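Local coordinates for glycosyltransferase Gtf1 (Streptococcus pneumoniae, PDB 4PQG), which belongs to the glycosyltransferases of the GT-B class and holds uridine-5'-diphosphate and 2-acetamido-2-deoxy-beta-D-glucopyranose in this model, at residues A[396-399]-A[400-404]; A[415-418]-A[419-422]; A[435-438]-A[439-443]; A[482-485]-A[486-489]. All blocks are in the same frame, centred on the assembly; numbering follows the deposited sequence.

Contact 1: A[396-399]-A[400-404]; sequences SQIY and SQYEV
The Y402 ring turns its edge to two backbone carbonyls. I398 O and Y399 O both lie near the ring plane, and I398 O sits 3.2 Å from Y402 CD2. The ring also runs side by side with I398, whose CG2 touches Y402 CE2 at 3.7 Å. This branch of I398 stands anti to the backbone N, which brings it to the ring. At its far end Y402 OH is hydrogen-bonded to D363.

The Q401 amide is the second flat group. Its NE2 donates a nearly straight bond to Q397 O (2.9 Å, N-H...O angle 172°). The acceptor lies in the amide plane, but the donor stands above the carbonyl plane of Q397. Backbone bonds from Q401 N to I398 O and from Y402 N to Y399 O join residues three apart. A water accepts from S400 N and donates to S396 O. The Y399 side chain comes to about 4 Å from the UDP, nearest atoms, and its OH is probably hydrogen-bonded to E420. Bonds spanning three residues mark a 3-10 turn. It lies in the loop that leads into strand 404-406 of a parallel sheet, in the glycosyl transferases group 1 region of a GT-B protein.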
loop_
_atom_site.group_PDB
_atom_site.type_symbol
_atom_site.label_atom_id
_atom_site.label_comp_id
_atom_site.label_asym_id
_atom_site.label_seq_id
_atom_site.Cartn_x
_atom_site.Cartn_y
_atom_site.Cartn_z
ATOM N N SER A 396 15.495 2.295 -1.883
ATOM C CA SER A 396 16.547 1.329 -1.530
ATOM C C SER A 396 17.948 1.945 -1.516
ATOM O O SER A 396 18.755 1.602 -0.651
ATOM C CB SER A 396 16.514 0.099 -2.442
ATOM O OG SER A 396 16.660 0.502 -3.796
ATOM N N GLN A 397 18.220 2.849 -2.459
ATOM C CA GLN A 397 19.521 3.536 -2.560
ATOM C C GLN A 397 19.531 4.916 -1.887
ATOM O O GLN A 397 20.552 5.603 -1.878
ATOM C CB GLN A 397 19.955 3.682 -4.028
ATOM C CG GLN A 397 19.942 2.389 -4.836
ATOM C CD GLN A 397 20.649 1.235 -4.141
ATOM O OE1 GLN A 397 21.783 1.368 -3.668
ATOM N NE2 GLN A 397 19.974 0.088 -4.069
ATOM N N ILE A 398 18.395 5.307 -1.317
ATOM C CA ILE A 398 18.197 6.676 -0.852
ATOM C C ILE A 398 18.689 6.861 0.582
ATOM O O ILE A 398 19.433 7.800 0.867
ATOM C CB ILE A 398 16.706 7.098 -0.992
ATOM C CG1 ILE A 398 16.276 7.153 -2.476
ATOM C CG2 ILE A 398 16.413 8.394 -0.242
ATOM C CD1 ILE A 398 16.867 8.291 -3.291
ATOM N N TYR A 399 18.282 5.954 1.467
ATOM C CA TYR A 399 18.498 6.082 2.907
ATOM C C TYR A 399 19.965 6.282 3.278
ATOM O O TYR A 399 20.284 7.128 4.109
ATOM C CB TYR A 399 18.043 4.823 3.622
ATOM C CG TYR A 399 16.556 4.581 3.716
ATOM C CD1 TYR A 399 15.762 5.327 4.590
ATOM C CD2 TYR A 399 15.954 3.552 2.984
ATOM C CE1 TYR A 399 14.406 5.082 4.709
ATOM C CE2 TYR A 399 14.596 3.301 3.091
ATOM C CZ TYR A 399 13.826 4.067 3.958
ATOM O OH TYR A 399 12.476 3.820 4.095
ATOM N N SER A 400 20.841 5.480 2.680
ATOM C CA SER A 400 22.259 5.493 3.041
ATOM C C SER A 400 23.013 6.724 2.489
ATOM O O SER A 400 24.237 6.827 2.640
ATOM C CB SER A 400 22.932 4.163 2.657
ATOM O OG SER A 400 22.839 3.928 1.265
ATOM N N GLN A 401 22.276 7.660 1.884
ATOM C CA GLN A 401 22.817 8.970 1.490
ATOM C C GLN A 401 22.643 10.014 2.610
ATOM O O GLN A 401 23.096 11.152 2.495
ATOM C CB GLN A 401 22.153 9.470 0.216
ATOM C CG GLN A 401 22.375 8.571 -0.993
ATOM C CD GLN A 401 21.726 9.108 -2.254
ATOM O OE1 GLN A 401 21.996 10.229 -2.679
ATOM N NE2 GLN A 401 20.874 8.298 -2.869
ATOM N N TYR A 402 22.007 9.601 3.702
ATOM C CA TYR A 402 21.654 10.512 4.789
ATOM C C TYR A 402 22.309 10.111 6.112
ATOM O O TYR A 402 22.870 9.025 6.241
ATOM C CB TYR A 402 20.121 10.585 4.944
ATOM C CG TYR A 402 19.406 11.189 3.751
ATOM C CD1 TYR A 402 19.059 12.535 3.737
ATOM C CD2 TYR A 402 19.078 10.407 2.628
ATOM C CE1 TYR A 402 18.401 13.093 2.655
ATOM C CE2 TYR A 402 18.418 10.959 1.541
ATOM C CZ TYR A 402 18.087 12.302 1.563
ATOM O OH TYR A 402 17.438 12.874 0.501
ATOM N N GLU A 403 22.226 10.987 7.106
ATOM C CA GLU A 403 22.822 10.683 8.385
ATOM C C GLU A 403 21.854 10.142 9.424
ATOM O O GLU A 403 22.163 9.143 10.083
ATOM C CB GLU A 403 23.614 11.877 8.913
ATOM C CG GLU A 403 24.902 12.097 8.127
ATOM C CD GLU A 403 25.782 13.189 8.706
ATOM O OE1 GLU A 403 25.255 14.102 9.381
ATOM O OE2 GLU A 403 27.009 13.136 8.469
ATOM N N VAL A 404 20.689 10.783 9.561
ATOM C CA VAL A 404 19.753 10.454 10.629
ATOM C C VAL A 404 18.311 10.435 10.095
ATOM O O VAL A 404 17.948 11.259 9.256
ATOM C CB VAL A 404 19.839 11.470 11.796
ATOM C CG1 VAL A 404 18.800 11.157 12.887
ATOM C CG2 VAL A 404 21.247 11.504 12.401
HETATM O O HOH W 1 20.333 2.841 1.279
#

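Contact 2: A[415-418]-A[419-422]; sequences GLTL and MEAI. With UDP (uridine-5'-diphosphate), chain C; NAG (2-acetamido-2-deoxy-beta-D-glucopyranose), chain D.
M419 opens the second half of this helical run by donating its N to G415 O, at 3.3 Å. G415 is the N-cap, and its O also accepts from L418 N. The first turn holds the alpha phosphate. L416 N meets UDP O1A at 2.8 Å and T417 N meets UDP O2A at 3.2 Å. G415 N is bonded to NAG O4. The helix N-terminus would probably help to stabilise the phosphate charge. The M419 side chain leaves with CG anti to the backbone N (chi1 -179°) and bends at its end. Its CE comes within 4.3 Å of L416 CD2, a loose apolar contact.

E420 follows, with its N bonded to L416 O at 2.9 Å. Its CG stands beside the backbone N, close to L416 O, and the rest of the chain runs extended to the UDP ribose. There the carboxylate grips both hydroxyls. UDP O2' donates to E420 OE1 at 2.6 Å, and UDP O3' donates to E420 OE2 at 3.1 Å. Y31 OH is a further partner of E420 OE2. E412 and E420 have the spacing of the E-X7-E motif of many GT-B enzymes.

A421 N donates to T417 O, and A421 CB lies 3.0 Å from that same oxygen. I422 N closes the run on L418 O. The helix links strands 404-406 and 428-431 in a beta-alpha-beta unit, with helices 24-38, 436-440 and 478-489 packed against its side chains.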
loop_
_atom_site.group_PDB
_atom_site.type_symbol
_atom_site.label_atom_id
_atom_site.label_comp_id
_atom_site.label_asym_id
_atom_site.label_seq_id
_atom_site.Cartn_x
_atom_site.Cartn_y
_atom_site.Cartn_z
ATOM N N GLY A 415 6.378 -0.460 11.017
ATOM C CA GLY A 415 7.089 0.667 10.415
ATOM C C GLY A 415 8.217 0.244 9.503
ATOM O O GLY A 415 9.400 0.229 9.898
ATOM N N LEU A 416 7.864 -0.080 8.267
ATOM C CA LEU A 416 8.821 -0.568 7.310
ATOM C C LEU A 416 9.971 0.412 7.043
ATOM O O LEU A 416 11.100 -0.028 6.869
ATOM C CB LEU A 416 8.115 -0.956 6.003
ATOM C CG LEU A 416 7.290 -2.261 6.081
ATOM C CD1 LEU A 416 6.372 -2.438 4.866
ATOM C CD2 LEU A 416 8.145 -3.505 6.309
ATOM N N THR A 417 9.693 1.719 7.000
ATOM C CA THR A 417 10.777 2.710 6.813
ATOM C C THR A 417 11.750 2.782 8.011
ATOM O O THR A 417 12.897 3.205 7.844
ATOM C CB THR A 417 10.276 4.133 6.521
ATOM O OG1 THR A 417 9.519 4.613 7.646
ATOM C CG2 THR A 417 9.436 4.160 5.223
ATOM N N LEU A 418 11.292 2.377 9.195
ATOM C CA LEU A 418 12.181 2.305 10.361
ATOM C C LEU A 418 13.184 1.151 10.193
ATOM O O LEU A 418 14.376 1.312 10.430
ATOM C CB LEU A 418 11.379 2.141 11.655
ATOM C CG LEU A 418 10.209 3.088 11.962
ATOM C CD1 LEU A 418 9.562 2.685 13.275
ATOM C CD2 LEU A 418 10.659 4.546 11.989
ATOM N N MET A 419 12.687 0.003 9.757
ATOM C CA MET A 419 13.529 -1.158 9.429
ATOM C C MET A 419 14.480 -0.841 8.278
ATOM O O MET A 419 15.684 -1.117 8.336
ATOM C CB MET A 419 12.654 -2.364 9.056
ATOM C CG MET A 419 13.453 -3.623 8.719
ATOM S SD MET A 419 12.475 -4.846 7.832
ATOM C CE MET A 419 12.369 -4.033 6.234
ATOM N N GLU A 420 13.925 -0.253 7.229
ATOM C CA GLU A 420 14.710 0.145 6.080
ATOM C C GLU A 420 15.788 1.141 6.493
ATOM O O GLU A 420 16.960 0.974 6.130
ATOM C CB GLU A 420 13.800 0.696 4.974
ATOM C CG GLU A 420 12.954 -0.393 4.297
ATOM C CD GLU A 420 11.727 0.131 3.528
ATOM O OE1 GLU A 420 11.677 1.346 3.220
ATOM O OE2 GLU A 420 10.811 -0.691 3.252
ATOM N N ALA A 421 15.404 2.151 7.273
ATOM C CA ALA A 421 16.364 3.139 7.781
ATOM C C ALA A 421 17.535 2.513 8.574
ATOM O O ALA A 421 18.685 2.820 8.299
ATOM C CB ALA A 421 15.645 4.219 8.590
ATOM N N ILE A 422 17.261 1.640 9.535
ATOM C CA ILE A 422 18.364 1.049 10.324
ATOM C C ILE A 422 19.221 0.064 9.506
ATOM O O ILE A 422 20.422 -0.091 9.768
ATOM C CB ILE A 422 17.910 0.376 11.655
ATOM C CG1 ILE A 422 17.006 -0.833 11.400
ATOM C CG2 ILE A 422 17.248 1.389 12.592
ATOM C CD1 ILE A 422 16.991 -1.835 12.536
HETATM N N1 UDP C . 7.672 4.252 0.701
HETATM C C2 UDP C . 8.252 4.387 -0.578
HETATM N N3 UDP C . 8.566 5.597 -1.020
HETATM C C4 UDP C . 8.348 6.708 -0.303
HETATM C C5 UDP C . 7.769 6.619 0.966
HETATM C C6 UDP C . 7.439 5.349 1.453
HETATM O O2 UDP C . 8.487 3.384 -1.297
HETATM O O4 UDP C . 8.677 7.812 -0.794
HETATM C "C1'" UDP C . 7.373 2.894 1.181
HETATM C "C2'" UDP C . 8.407 2.509 2.235
HETATM O "O2'" UDP C . 9.619 1.952 1.688
HETATM C "C3'" UDP C . 7.689 1.513 3.128
HETATM C "C4'" UDP C . 6.213 1.865 2.956
HETATM O "O4'" UDP C . 6.129 2.811 1.877
HETATM O "O3'" UDP C . 7.909 0.173 2.672
HETATM C "C5'" UDP C . 5.612 2.516 4.200
HETATM O "O5'" UDP C . 5.472 1.523 5.201
HETATM P PA UDP C . 5.427 1.903 6.760
HETATM O O1A UDP C . 5.249 0.639 7.558
HETATM O O2A UDP C . 6.638 2.763 7.029
HETATM O O3A UDP C . 4.236 2.974 6.953
HETATM P PB UDP C . 2.649 2.850 6.711
HETATM O O1B UDP C . 2.048 3.561 7.902
HETATM O O2B UDP C . 2.407 3.533 5.374
HETATM O O3B UDP C . 2.328 1.368 6.737
HETATM C C1 NAG D . 0.941 -0.193 8.483
HETATM C C2 NAG D . 1.327 0.289 9.875
HETATM C C3 NAG D . 2.843 0.077 9.765
HETATM C C4 NAG D . 3.198 -1.336 9.275
HETATM C C5 NAG D . 2.373 -1.711 8.013
HETATM C C6 NAG D . 2.710 -3.067 7.402
HETATM C C7 NAG D . 0.721 2.224 11.227
HETATM C C8 NAG D . 0.511 3.712 11.209
HETATM N N2 NAG D . 1.067 1.697 10.064
HETATM O O1 NAG D . -0.034 0.463 7.724
HETATM O O3 NAG D . 3.516 0.399 10.971
HETATM O O4 NAG D . 4.571 -1.359 8.964
HETATM O O5 NAG D . 1.000 -1.601 8.396
HETATM O O6 NAG D . 2.287 -4.046 8.324
HETATM O O7 NAG D . 0.560 1.569 12.269
#

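Contact 3: A[435-438]-A[439-443]; sequences YGNQ and TFIED
Helix 436-440, where T439 bonds back to Y435, is the short connection of a beta-alpha-beta unit between strands 428-431 and 447-450. Y435 follows a cis peptide bond. Its O accepts twice from T439. T439 N donates at 3.1 Å, in the carbonyl plane. T439 OG1 donates at 3.2 Å, from above that plane. The hydroxyl stands beside its own backbone N (chi1 -58°), which turns it toward the preceding turn. The same torsion sends CG2 the other way. This methyl lies over the centre of the F440 ring, 4.2 Å above its plane.

F440 N bonds to G436 O at 2.9 Å. The ring passes close to the same oxygen, with F440 CD2 3.2 Å from G436 O. The F440 ring also meets F414 edge-to-face and packs against F492.

I441 is the first residue to leave helical angles, yet its N still reaches N437 O at 3.0 Å. I441 CG1 rests 3.4 Å from N437 O. The side chains of N437 and I441 run alongside each other, pointing the same way, and I441 CD1 comes to 4.2 Å from N437 CG. N437 ND2 is satisfied elsewhere, by F431 O. Q438 NE2 bonds to D432, and Y435 OH to E252.

A threonine hydroxyl that shares the carbonyl four residues back with its own N is a familiar feature of helices. The helix itself is the crossover between two parallel strands, as in alpha/beta domains of this kind.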
loop_
_atom_site.group_PDB
_atom_site.type_symbol
_atom_site.label_atom_id
_atom_site.label_comp_id
_atom_site.label_asym_id
_atom_site.label_seq_id
_atom_site.Cartn_x
_atom_site.Cartn_y
_atom_site.Cartn_z
ATOM N N TYR A 435 4.190 0.155 18.290
ATOM C CA TYR A 435 5.125 -0.933 18.615
ATOM C C TYR A 435 6.492 -0.728 17.987
ATOM O O TYR A 435 7.523 -1.072 18.585
ATOM C CB TYR A 435 4.528 -2.265 18.168
ATOM C CG TYR A 435 3.189 -2.492 18.803
ATOM C CD1 TYR A 435 3.097 -2.982 20.098
ATOM C CD2 TYR A 435 2.006 -2.176 18.121
ATOM C CE1 TYR A 435 1.868 -3.170 20.710
ATOM C CE2 TYR A 435 0.771 -2.381 18.707
ATOM C CZ TYR A 435 0.696 -2.873 19.997
ATOM O OH TYR A 435 -0.523 -3.054 20.601
ATOM N N GLY A 436 6.507 -0.163 16.778
ATOM C CA GLY A 436 7.724 -0.105 15.961
ATOM C C GLY A 436 8.903 0.657 16.537
ATOM O O GLY A 436 10.046 0.189 16.472
ATOM N N ASN A 437 8.637 1.833 17.091
ATOM C CA ASN A 437 9.691 2.675 17.662
ATOM C C ASN A 437 10.390 1.974 18.815
ATOM O O ASN A 437 11.598 2.065 18.963
ATOM C CB ASN A 437 9.118 4.012 18.143
ATOM C CG ASN A 437 8.939 5.012 17.017
ATOM O OD1 ASN A 437 9.091 4.677 15.834
ATOM N ND2 ASN A 437 8.621 6.248 17.377
ATOM N N GLN A 438 9.613 1.261 19.612
ATOM C CA GLN A 438 10.156 0.512 20.734
ATOM C C GLN A 438 10.912 -0.746 20.286
ATOM O O GLN A 438 11.790 -1.219 21.002
ATOM C CB GLN A 438 9.060 0.202 21.751
ATOM C CG GLN A 438 8.551 1.451 22.463
ATOM C CD GLN A 438 7.215 1.257 23.149
ATOM O OE1 GLN A 438 6.562 0.221 23.002
ATOM N NE2 GLN A 438 6.787 2.275 23.900
ATOM N N THR A 439 10.585 -1.260 19.096
ATOM C CA THR A 439 11.355 -2.344 18.457
ATOM C C THR A 439 12.696 -1.850 17.856
ATOM O O THR A 439 13.746 -2.497 18.011
ATOM C CB THR A 439 10.509 -3.069 17.362
ATOM O OG1 THR A 439 9.310 -3.589 17.944
ATOM C CG2 THR A 439 11.259 -4.240 16.781
ATOM N N PHE A 440 12.670 -0.712 17.170
ATOM C CA PHE A 440 13.834 -0.295 16.379
ATOM C C PHE A 440 14.775 0.740 17.006
ATOM O O PHE A 440 15.870 0.949 16.488
ATOM C CB PHE A 440 13.402 0.175 14.986
ATOM C CG PHE A 440 12.767 -0.903 14.162
ATOM C CD1 PHE A 440 13.505 -2.015 13.759
ATOM C CD2 PHE A 440 11.423 -0.825 13.808
ATOM C CE1 PHE A 440 12.922 -3.024 13.006
ATOM C CE2 PHE A 440 10.833 -1.832 13.051
ATOM C CZ PHE A 440 11.584 -2.932 12.648
ATOM N N ILE A 441 14.349 1.383 18.095
ATOM C CA ILE A 441 15.157 2.415 18.755
ATOM C C ILE A 441 15.555 1.959 20.159
ATOM O O ILE A 441 14.696 1.648 20.991
ATOM C CB ILE A 441 14.435 3.788 18.844
ATOM C CG1 ILE A 441 13.796 4.170 17.505
ATOM C CG2 ILE A 441 15.401 4.878 19.303
ATOM C CD1 ILE A 441 13.043 5.492 17.527
ATOM N N GLU A 442 16.865 1.888 20.390
ATOM C CA GLU A 442 17.441 1.702 21.732
ATOM C C GLU A 442 17.879 3.068 22.219
ATOM O O GLU A 442 18.894 3.593 21.754
ATOM C CB GLU A 442 18.674 0.802 21.676
ATOM C CG GLU A 442 18.413 -0.604 21.184
ATOM C CD GLU A 442 18.190 -1.591 22.306
ATOM O OE1 GLU A 442 18.291 -1.196 23.490
ATOM O OE2 GLU A 442 17.911 -2.766 21.986
ATOM N N ASP A 443 17.117 3.649 23.142
ATOM C CA ASP A 443 17.364 5.031 23.541
ATOM C C ASP A 443 18.812 5.220 23.962
ATOM O O ASP A 443 19.307 4.503 24.830
ATOM C CB ASP A 443 16.434 5.464 24.676
ATOM C CG ASP A 443 16.572 6.946 24.999
ATOM O OD1 ASP A 443 16.522 7.768 24.061
ATOM O OD2 ASP A 443 16.750 7.292 26.189
#

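Contact 4: A[482-485]-A[486-489]; sequences RAYS and YQIA
Y486 lies along R482, one helical turn back, with both side chains pointing the same way. Its CB sits 3.6 Å from A483 O. Its CG stands beside the backbone N (chi1 -77°), 3.9 Å from R482 O. This torsion lays the ring back along the preceding turn. CD2 follows at 3.5 Å from R482 O. CE2 meets the aliphatic part of the arginine, 3.6 Å from R482 CG and 4.0 Å from R482 CD. CG and CD of R482 make the contact; the guanidinium, its plane 59° from the ring, does not stack on it. At the tip, Y486 OH is hydrogen-bonded to T320 O.

Y484 carries the other cluster. Q487 NE2 lies over one face of its ring, 3.9 Å from Y484 CZ. The amide is tilted 42° from the ring plane. I488 comes instead to the ring edge, near its plane, with I488 CD1 3.7 Å from Y484 CD2.

The backbone is regular helix. Y486, Q487, I488 and A489 donate in turn to the carbonyls of R482, A483, Y484 and S485. S485 OG has its own acceptor, L426 O.

The side-chain contacts are mainly apolar, while Y486 OH and S485 OG find partners outside the segments. Methylenes of R482 pack on one tyrosine ring, and a methyl of I488 packs at the edge of the other. The Y486 hydroxyl ties helix 478-489 to the loop that holds T320.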
loop_
_atom_site.group_PDB
_atom_site.type_symbol
_atom_site.label_atom_id
_atom_site.label_comp_id
_atom_site.label_asym_id
_atom_site.label_seq_id
_atom_site.Cartn_x
_atom_site.Cartn_y
_atom_site.Cartn_z
ATOM N N ARG A 482 24.917 4.981 14.357
ATOM C CA ARG A 482 24.875 4.244 13.096
ATOM C C ARG A 482 25.298 2.781 13.277
ATOM O O ARG A 482 24.604 1.864 12.822
ATOM C CB ARG A 482 25.724 4.946 12.025
ATOM C CG ARG A 482 26.133 4.053 10.863
ATOM C CD ARG A 482 26.700 4.850 9.708
ATOM N NE ARG A 482 27.945 5.533 10.063
ATOM C CZ ARG A 482 28.105 6.854 10.106
ATOM N NH1 ARG A 482 29.286 7.365 10.429
ATOM N NH2 ARG A 482 27.095 7.672 9.843
ATOM N N ALA A 483 26.411 2.563 13.976
ATOM C CA ALA A 483 26.944 1.217 14.155
ATOM C C ALA A 483 25.952 0.355 14.917
ATOM O O ALA A 483 25.745 -0.819 14.604
ATOM C CB ALA A 483 28.291 1.273 14.876
ATOM N N TYR A 484 25.304 0.966 15.901
ATOM C CA TYR A 484 24.298 0.280 16.676
ATOM C C TYR A 484 23.022 -0.030 15.857
ATOM O O TYR A 484 22.398 -1.073 16.064
ATOM C CB TYR A 484 23.970 1.067 17.945
ATOM C CG TYR A 484 23.520 0.183 19.070
ATOM C CD1 TYR A 484 24.427 -0.246 20.054
ATOM C CD2 TYR A 484 22.193 -0.253 19.148
ATOM C CE1 TYR A 484 24.008 -1.076 21.088
ATOM C CE2 TYR A 484 21.769 -1.079 20.174
ATOM C CZ TYR A 484 22.678 -1.487 21.136
ATOM O OH TYR A 484 22.244 -2.291 22.150
ATOM N N SER A 485 22.653 0.864 14.936
ATOM C CA SER A 485 21.512 0.615 14.024
ATOM C C SER A 485 21.737 -0.639 13.180
ATOM O O SER A 485 20.873 -1.523 13.127
ATOM C CB SER A 485 21.241 1.819 13.107
ATOM O OG SER A 485 20.495 2.822 13.780
ATOM N N TYR A 486 22.898 -0.708 12.525
ATOM C CA TYR A 486 23.321 -1.915 11.789
ATOM C C TYR A 486 23.272 -3.159 12.678
ATOM O O TYR A 486 22.825 -4.235 12.246
ATOM C CB TYR A 486 24.740 -1.730 11.271
ATOM C CG TYR A 486 24.877 -0.852 10.051
ATOM C CD1 TYR A 486 24.125 -1.098 8.899
ATOM C CD2 TYR A 486 25.806 0.199 10.021
ATOM C CE1 TYR A 486 24.269 -0.304 7.765
ATOM C CE2 TYR A 486 25.953 0.996 8.894
ATOM C CZ TYR A 486 25.179 0.736 7.767
ATOM O OH TYR A 486 25.319 1.514 6.636
ATOM N N GLN A 487 23.709 -3.015 13.931
ATOM C CA GLN A 487 23.645 -4.121 14.875
ATOM C C GLN A 487 22.200 -4.584 15.123
ATOM O O GLN A 487 21.903 -5.787 15.042
ATOM C CB GLN A 487 24.348 -3.759 16.191
ATOM C CG GLN A 487 24.481 -4.907 17.180
ATOM C CD GLN A 487 25.042 -4.441 18.512
ATOM O OE1 GLN A 487 26.119 -3.842 18.563
ATOM N NE2 GLN A 487 24.300 -4.685 19.594
ATOM N N ILE A 488 21.300 -3.639 15.416
ATOM C CA ILE A 488 19.889 -3.999 15.572
ATOM C C ILE A 488 19.356 -4.657 14.291
ATOM O O ILE A 488 18.655 -5.669 14.347
ATOM C CB ILE A 488 19.001 -2.786 15.959
ATOM C CG1 ILE A 488 19.313 -2.337 17.402
ATOM C CG2 ILE A 488 17.521 -3.126 15.765
ATOM C CD1 ILE A 488 18.832 -0.940 17.742
ATOM N N ALA A 489 19.731 -4.089 13.149
ATOM C CA ALA A 489 19.239 -4.524 11.845
ATOM C C ALA A 489 19.547 -5.985 11.547
ATOM O O ALA A 489 18.777 -6.655 10.857
ATOM C CB ALA A 489 19.804 -3.632 10.751
#

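Contact 2 is the hub and the one that holds the ligands. Contact 1 reaches it from the ribose side, where Y399 OH is 2.7 Å from E420 OE1, a probable hydrogen bond that can position the carboxylate. Contacts 3 and 4 pack on helix 416-423 away from the UDP. L418 CB meets F440 CD2 at 3.7 Å, and I422 CD1 meets I488 CG2 at 3.5 Å. Contacts 3 and 4 also touch each other, with E442 CG 3.5 Å from Y484 CE2. Contacts 1 and 3 do not touch: their nearest atoms are about 9 Å apart and their centres about 19 Å.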